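Local coordinates for HpuA (Kingella denitrificans ATCC 33394, PDB 5EC6), which binds haemoglobin as an outer-membrane lipoprotein receptor, probably for the uptake of haem iron, at residues A[44-56]-A[66-80]. Residues are numbered along the deposited sequence; the frame is centred on the assembly and turned at random.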
# COMPACT_ATOMS: atom_id res chain seq x y z
N THR A 44 6.61 -6.26 8.68
CA THR A 44 7.84 -6.17 9.50
C THR A 44 7.86 -7.24 10.59
O THR A 44 8.93 -7.80 10.91
CB THR A 44 8.09 -4.80 10.08
OG1 THR A 44 7.03 -4.43 10.95
CG2 THR A 44 8.31 -3.75 9.00
N GLN A 45 6.71 -7.59 11.16
CA GLN A 45 6.67 -8.61 12.21
C GLN A 45 5.33 -9.36 12.21
O GLN A 45 4.58 -9.37 13.17
CB GLN A 45 6.97 -7.98 13.59
CG GLN A 45 7.41 -8.99 14.63
CD GLN A 45 8.79 -9.61 14.39
OE1 GLN A 45 9.82 -9.08 14.85
NE2 GLN A 45 8.82 -10.73 13.67
N GLY A 46 5.05 -9.94 11.05
CA GLY A 46 3.90 -10.84 10.92
C GLY A 46 2.67 -10.12 10.46
O GLY A 46 2.65 -8.89 10.38
N GLY A 47 1.65 -10.92 10.17
CA GLY A 47 0.35 -10.35 9.70
C GLY A 47 0.31 -10.42 8.19
O GLY A 47 1.35 -10.39 7.49
N SER A 48 -0.88 -10.58 7.63
CA SER A 48 -1.04 -10.63 6.19
C SER A 48 -2.48 -10.33 5.76
O SER A 48 -3.42 -10.42 6.58
CB SER A 48 -0.59 -11.98 5.64
OG SER A 48 -1.46 -13.02 6.01
N VAL A 49 -2.64 -9.94 4.51
CA VAL A 49 -3.99 -9.76 3.91
C VAL A 49 -4.41 -11.08 3.26
O VAL A 49 -3.61 -11.77 2.60
CB VAL A 49 -4.07 -8.56 2.95
CG1 VAL A 49 -4.03 -7.26 3.70
CG2 VAL A 49 -3.01 -8.61 1.84
N LYS A 50 -5.69 -11.47 3.48
CA LYS A 50 -6.14 -12.76 3.06
C LYS A 50 -7.54 -12.62 2.42
O LYS A 50 -8.35 -11.81 2.89
CB LYS A 50 -6.21 -13.73 4.23
CG LYS A 50 -4.85 -14.14 4.78
CD LYS A 50 -4.96 -15.34 5.68
CE LYS A 50 -3.61 -16.01 5.86
NZ LYS A 50 -3.75 -17.03 6.95
N PRO A 51 -7.78 -13.33 1.33
CA PRO A 51 -9.09 -13.20 0.61
C PRO A 51 -10.14 -14.18 1.14
O PRO A 51 -9.84 -15.34 1.49
CB PRO A 51 -8.72 -13.59 -0.82
CG PRO A 51 -7.61 -14.60 -0.67
CD PRO A 51 -6.84 -14.18 0.57
N PHE A 52 -11.39 -13.72 1.14
CA PHE A 52 -12.53 -14.50 1.63
C PHE A 52 -13.73 -14.27 0.71
O PHE A 52 -13.83 -13.28 0.00
CB PHE A 52 -12.91 -14.04 3.05
CG PHE A 52 -11.97 -14.52 4.10
CD1 PHE A 52 -10.83 -13.77 4.37
CD2 PHE A 52 -12.16 -15.73 4.71
CE1 PHE A 52 -9.96 -14.20 5.31
CE2 PHE A 52 -11.25 -16.20 5.64
CZ PHE A 52 -10.16 -15.42 5.94
N THR A 53 -14.64 -15.24 0.76
CA THR A 53 -15.98 -15.06 0.18
C THR A 53 -16.94 -15.01 1.34
O THR A 53 -16.97 -15.92 2.16
CB THR A 53 -16.27 -16.24 -0.76
OG1 THR A 53 -15.30 -16.24 -1.82
CG2 THR A 53 -17.66 -16.11 -1.41
N ILE A 54 -17.68 -13.90 1.45
CA ILE A 54 -18.44 -13.60 2.62
C ILE A 54 -19.92 -13.42 2.23
O ILE A 54 -20.24 -12.61 1.34
CB ILE A 54 -17.89 -12.39 3.34
CG1 ILE A 54 -16.47 -12.75 3.82
CG2 ILE A 54 -18.77 -11.98 4.49
CD1 ILE A 54 -15.82 -11.74 4.69
N THR A 55 -20.77 -14.14 2.94
CA THR A 55 -22.23 -14.08 2.73
C THR A 55 -22.86 -13.39 3.91
O THR A 55 -22.56 -13.69 5.09
CB THR A 55 -22.76 -15.49 2.49
OG1 THR A 55 -22.13 -16.08 1.35
CG2 THR A 55 -24.27 -15.46 2.22
N LYS A 56 -23.75 -12.42 3.61
CA LYS A 56 -24.39 -11.60 4.63
C LYS A 56 -25.86 -11.43 4.26
O LYS A 56 -26.18 -11.41 3.10
CB LYS A 56 -23.82 -10.17 4.68
CG LYS A 56 -22.32 -10.08 4.78
CD LYS A 56 -21.85 -8.64 4.87
CE LYS A 56 -20.48 -8.56 5.53
NZ LYS A 56 -19.78 -7.32 5.12
N LEU A 66 -26.54 -12.08 0.39
CA LEU A 66 -25.65 -11.40 -0.51
C LEU A 66 -24.22 -11.96 -0.31
O LEU A 66 -23.71 -11.93 0.80
CB LEU A 66 -25.65 -9.92 -0.19
CG LEU A 66 -27.04 -9.23 -0.19
CD1 LEU A 66 -26.93 -7.82 0.28
CD2 LEU A 66 -27.68 -9.34 -1.57
N THR A 67 -23.61 -12.41 -1.38
CA THR A 67 -22.27 -13.00 -1.33
C THR A 67 -21.30 -12.10 -2.11
O THR A 67 -21.57 -11.70 -3.24
CB THR A 67 -22.32 -14.38 -1.91
OG1 THR A 67 -23.18 -15.18 -1.12
CG2 THR A 67 -20.94 -15.01 -1.91
N ASN A 68 -20.18 -11.77 -1.48
CA ASN A 68 -19.18 -10.92 -2.14
C ASN A 68 -17.78 -11.38 -1.72
O ASN A 68 -17.63 -11.88 -0.65
CB ASN A 68 -19.39 -9.48 -1.73
CG ASN A 68 -20.59 -8.88 -2.43
OD1 ASN A 68 -20.56 -8.70 -3.65
ND2 ASN A 68 -21.70 -8.70 -1.70
N GLN A 69 -16.82 -11.10 -2.58
CA GLN A 69 -15.38 -11.23 -2.26
C GLN A 69 -14.92 -10.10 -1.40
O GLN A 69 -15.27 -8.92 -1.64
CB GLN A 69 -14.59 -11.28 -3.55
CG GLN A 69 -14.84 -12.52 -4.36
CD GLN A 69 -13.99 -12.56 -5.63
OE1 GLN A 69 -13.68 -11.51 -6.26
NE2 GLN A 69 -13.58 -13.75 -5.99
N GLU A 70 -14.12 -10.42 -0.36
CA GLU A 70 -13.59 -9.41 0.52
C GLU A 70 -12.13 -9.78 0.83
O GLU A 70 -11.72 -10.92 0.63
CB GLU A 70 -14.36 -9.30 1.83
CG GLU A 70 -15.81 -8.86 1.61
CD GLU A 70 -16.57 -8.55 2.87
OE1 GLU A 70 -15.96 -8.22 3.90
OE2 GLU A 70 -17.83 -8.58 2.79
N ILE A 71 -11.38 -8.79 1.30
CA ILE A 71 -10.07 -9.02 1.91
C ILE A 71 -10.13 -8.62 3.36
O ILE A 71 -10.62 -7.54 3.67
CB ILE A 71 -8.98 -8.13 1.25
CG1 ILE A 71 -8.85 -8.37 -0.25
CG2 ILE A 71 -7.64 -8.33 2.01
CD1 ILE A 71 -8.15 -9.64 -0.63
N LEU A 72 -9.65 -9.51 4.24
CA LEU A 72 -9.50 -9.22 5.65
C LEU A 72 -8.00 -9.15 5.98
O LEU A 72 -7.21 -9.79 5.30
CB LEU A 72 -10.15 -10.30 6.52
CG LEU A 72 -11.63 -10.58 6.26
CD1 LEU A 72 -12.14 -11.75 7.12
CD2 LEU A 72 -12.40 -9.31 6.50
N TYR A 73 -7.68 -8.39 7.01
CA TYR A 73 -6.33 -8.31 7.55
C TYR A 73 -6.24 -9.34 8.68
O TYR A 73 -6.98 -9.25 9.64
CB TYR A 73 -6.02 -6.88 8.04
CG TYR A 73 -4.71 -6.83 8.78
CD1 TYR A 73 -3.51 -6.96 8.12
CD2 TYR A 73 -4.69 -6.75 10.15
CE1 TYR A 73 -2.31 -6.96 8.82
CE2 TYR A 73 -3.50 -6.76 10.85
CZ TYR A 73 -2.32 -6.87 10.19
OH TYR A 73 -1.14 -6.89 10.92
N GLN A 74 -5.32 -10.29 8.57
CA GLN A 74 -5.00 -11.20 9.71
C GLN A 74 -3.78 -10.64 10.48
O GLN A 74 -2.66 -10.53 9.93
CB GLN A 74 -4.71 -12.63 9.25
CG GLN A 74 -4.67 -13.56 10.43
CD GLN A 74 -4.33 -14.99 10.10
OE1 GLN A 74 -3.66 -15.30 9.13
NE2 GLN A 74 -4.87 -15.90 10.90
N ALA A 75 -4.01 -10.30 11.73
CA ALA A 75 -2.96 -9.72 12.56
C ALA A 75 -1.98 -10.81 12.97
O ALA A 75 -2.26 -11.98 12.84
CB ALA A 75 -3.61 -9.06 13.74
N PRO A 76 -0.80 -10.40 13.48
CA PRO A 76 0.19 -11.37 13.97
C PRO A 76 -0.31 -12.31 15.05
O PRO A 76 0.25 -13.40 15.19
CB PRO A 76 1.31 -10.48 14.51
CG PRO A 76 1.19 -9.18 13.77
CD PRO A 76 -0.32 -9.01 13.61
N ASP A 77 -1.35 -11.91 15.78
CA ASP A 77 -1.96 -12.78 16.79
C ASP A 77 -2.99 -13.73 16.25
O ASP A 77 -3.63 -14.44 17.01
CB ASP A 77 -2.53 -11.92 17.96
CG ASP A 77 -3.72 -11.02 17.57
OD1 ASP A 77 -4.19 -11.10 16.37
OD2 ASP A 77 -4.17 -10.22 18.44
N GLY A 78 -3.20 -13.73 14.93
CA GLY A 78 -4.10 -14.67 14.31
C GLY A 78 -5.53 -14.12 14.13
O GLY A 78 -6.36 -14.78 13.44
N LYS A 79 -5.84 -12.97 14.72
CA LYS A 79 -7.23 -12.42 14.67
C LYS A 79 -7.38 -11.70 13.33
O LYS A 79 -6.44 -11.08 12.85
CB LYS A 79 -7.52 -11.46 15.80
CG LYS A 79 -7.42 -12.05 17.22
CD LYS A 79 -8.49 -13.08 17.43
CE LYS A 79 -8.59 -13.53 18.90
NZ LYS A 79 -7.45 -14.37 19.34
N TYR A 80 -8.57 -11.76 12.76
CA TYR A 80 -8.90 -11.10 11.49
C TYR A 80 -9.72 -9.84 11.69
O TYR A 80 -10.63 -9.78 12.53
CB TYR A 80 -9.69 -12.04 10.61
CG TYR A 80 -8.97 -13.23 10.04
CD1 TYR A 80 -8.88 -14.42 10.75
CD2 TYR A 80 -8.40 -13.19 8.79
CE1 TYR A 80 -8.23 -15.50 10.23
CE2 TYR A 80 -7.79 -14.27 8.25
CZ TYR A 80 -7.71 -15.45 8.96
OH TYR A 80 -7.09 -16.55 8.45
O HOH W 1 1.17 -6.48 9.77
O HOH W 2 -1.34 -14.05 8.58
O HOH W 3 -15.63 -15.94 -4.32
O HOH W 4 -19.73 -9.73 1.75
O HOH W 5 -17.35 -8.30 6.25
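F52 and L72 form the packed middle of a long antiparallel beta hairpin, strands 48-57 and 65-74, paired by backbone hydrogen bonds from S48–Q74 to K56–L66. L72 suits its place because its methyl branch CD1 reaches over one face of the F52 ring, 4.0 Å from its centroid, a CH-pi contact. The far edge of F52 meets Y80, beyond the type I turn A75–G78: the rings make an offset edge-to-face pair, planes at 89°, with F52 CZ 3.5 Å from Y80 CE2. I29 and A31 of the neighbouring strand also touch F52, and Q74 CG covers a face of Y80. K50 NZ donates to Q74 OE1 at 2.8 Å, and a water joins that oxygen to S48 OG.

On the other face of the hairpin, V49 meets I71, and Y73 stacks on F151 of the larger body. G47, whose positive phi suits glycine, passes close beside the Y73 hydroxyl.

Toward the hairpin's outer end the contact turns polar and water-bridged. K56 NZ lies 3.3 Å from E70 OE2, a salt bridge whose hydrogen bond is weak, and one water links NZ to E70 OE1. I54 lays its CD1 over one face of the E70 carboxylate. On the face of V49 and I71, beta-branched T55 and T67 suit a strand; with each OG1 anti to its carbonyl carbon (chi1 -59° and -62°), T55 OG1 and T67 OG1 hydrogen-bond at 2.8 Å.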